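Local coordinates for protein D-glycerate 2-kinase (PDB 2B8N) that catalyses the magnesium-dependent transfer of phosphate from ATP to D-glycerate, giving 2-phosphoglycerate in the breakdown of serine, at residues A360-T365 / G417-D422. Sequence-based numbering, arbitrary orientation.
Sequences AGTDGT and GTNVND
Thr362 fits into the bend of the 417-422 loop. Its CB lies 3.4 Å from Asn421 O, and with chi1 at 56° OG1 sits between the backbone N and the carbonyl carbon, facing the loop backbone. There OG1 accepts a hydrogen bond from Val420 N (2.8 Å) and donates one to Asn421 O (2.7 Å), tilted 29° from that carbonyl's plane. Thr362 CG2 also meets Asn421 O, at 3.4 Å, and then Val420 CG2 at 3.9 Å, the two side chains crossing at about a right angle. Asn421 O receives a second, nearly straight bond from Thr362 N (3.0 Å). A valine in this position would probably leave Val420 N without its acceptor and Asn421 O with the backbone donor alone. Alongside, the Asp363 carboxylate stacks on the Asn419 amide, their planes 19° apart, and a water may bridge Asp363 OD2 and Asn419 OD1. That OD1 also accepts from Asn421 N, closing an Asx turn. Asp422, salt-bridged through OD2 to Arg337 and hydrogen-bonded at OD1 to Asn338, faces Gly361 in an antiparallel non-hydrogen-bonded pair, where adjacent inner strands 355-361 and 422-428 of the MOFRL region's mixed sheet end and begin.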
loop_
_atom_site.group_PDB
_atom_site.type_symbol
_atom_site.label_atom_id
_atom_site.label_comp_id
_atom_site.label_asym_id
_atom_site.label_seq_id
_atom_site.Cartn_x
_atom_site.Cartn_y
_atom_site.Cartn_z
ATOM N N ALA A 360 -5.552 -4.950 -11.582
ATOM C CA ALA A 360 -5.942 -5.417 -10.247
ATOM C C ALA A 360 -5.369 -4.615 -9.098
ATOM O O ALA A 360 -4.176 -4.378 -9.035
ATOM C CB ALA A 360 -5.566 -6.883 -10.073
ATOM N N GLY A 361 -6.226 -4.215 -8.164
ATOM C CA GLY A 361 -5.749 -3.706 -6.900
ATOM C C GLY A 361 -5.283 -4.882 -6.074
ATOM O O GLY A 361 -6.068 -5.778 -5.834
ATOM N N THR A 362 -4.019 -4.865 -5.636
ATOM C CA THR A 362 -3.425 -5.948 -4.834
ATOM C C THR A 362 -4.085 -6.155 -3.457
ATOM O O THR A 362 -3.868 -7.172 -2.818
ATOM C CB THR A 362 -1.870 -5.758 -4.660
ATOM O OG1 THR A 362 -1.585 -4.470 -4.093
ATOM C CG2 THR A 362 -1.109 -5.929 -6.016
ATOM N N ASP A 363 -4.829 -5.155 -2.992
ATOM C CA ASP A 363 -5.883 -5.292 -1.967
ATOM C C ASP A 363 -6.766 -6.509 -2.203
ATOM O O ASP A 363 -7.038 -7.285 -1.293
ATOM C CB ASP A 363 -6.890 -4.135 -2.105
ATOM C CG ASP A 363 -6.604 -2.983 -1.241
ATOM O OD1 ASP A 363 -6.302 -3.196 -0.054
ATOM O OD2 ASP A 363 -6.754 -1.850 -1.753
ATOM N N GLY A 364 -7.274 -6.599 -3.435
ATOM C CA GLY A 364 -8.476 -7.347 -3.738
ATOM C C GLY A 364 -9.711 -6.458 -3.745
ATOM O O GLY A 364 -10.823 -6.943 -3.954
ATOM N N THR A 365 -9.500 -5.154 -3.576
ATOM C CA THR A 365 -10.547 -4.147 -3.387
ATOM C C THR A 365 -10.308 -2.880 -4.205
ATOM O O THR A 365 -9.534 -2.015 -3.810
ATOM C CB THR A 365 -10.550 -3.700 -1.925
ATOM O OG1 THR A 365 -10.660 -4.855 -1.094
ATOM C CG2 THR A 365 -11.716 -2.744 -1.628
ATOM N N GLY A 417 -5.269 -9.703 1.954
ATOM C CA GLY A 417 -4.457 -9.491 3.145
ATOM C C GLY A 417 -3.142 -8.770 2.869
ATOM O O GLY A 417 -2.237 -8.811 3.684
ATOM N N THR A 418 -3.030 -8.104 1.725
ATOM C CA THR A 418 -1.896 -7.233 1.457
ATOM C C THR A 418 -2.317 -5.994 0.639
ATOM O O THR A 418 -3.437 -5.906 0.147
ATOM C CB THR A 418 -0.731 -8.015 0.788
ATOM O OG1 THR A 418 0.379 -7.145 0.582
ATOM C CG2 THR A 418 -1.131 -8.627 -0.535
ATOM N N ASN A 419 -1.431 -5.014 0.542
ATOM C CA ASN A 419 -1.640 -3.885 -0.338
ATOM C C ASN A 419 -0.317 -3.276 -0.789
ATOM O O ASN A 419 0.412 -2.690 0.014
ATOM C CB ASN A 419 -2.501 -2.824 0.342
ATOM C CG ASN A 419 -2.844 -1.667 -0.591
ATOM O OD1 ASN A 419 -2.892 -1.820 -1.828
ATOM N ND2 ASN A 419 -3.088 -0.505 -0.008
ATOM N N VAL A 420 0.000 -3.450 -2.066
ATOM C CA VAL A 420 1.153 -2.784 -2.654
ATOM C C VAL A 420 0.742 -2.102 -3.942
ATOM O O VAL A 420 1.486 -2.100 -4.907
ATOM C CB VAL A 420 2.342 -3.747 -2.909
ATOM C CG1 VAL A 420 2.763 -4.417 -1.625
ATOM C CG2 VAL A 420 2.000 -4.791 -3.982
ATOM N N ASN A 421 -0.446 -1.500 -3.921
ATOM C CA ASN A 421 -1.009 -0.736 -5.036
ATOM C C ASN A 421 -1.422 -1.634 -6.230
ATOM O O ASN A 421 -1.999 -2.690 -6.015
ATOM C CB ASN A 421 -0.092 0.449 -5.390
ATOM C CG ASN A 421 0.058 1.427 -4.223
ATOM O OD1 ASN A 421 1.178 1.707 -3.746
ATOM N ND2 ASN A 421 -1.085 1.950 -3.756
ATOM N N ASP A 422 -1.147 -1.222 -7.470
ATOM C CA ASP A 422 -1.829 -1.797 -8.640
ATOM C C ASP A 422 -0.890 -2.617 -9.551
ATOM O O ASP A 422 0.266 -2.240 -9.774
ATOM C CB ASP A 422 -2.532 -0.663 -9.428
ATOM C CG ASP A 422 -3.556 0.112 -8.571
ATOM O OD1 ASP A 422 -4.008 -0.433 -7.536
ATOM O OD2 ASP A 422 -3.933 1.254 -8.933
HETATM O O HOH W 1 -4.782 -2.033 -4.285
#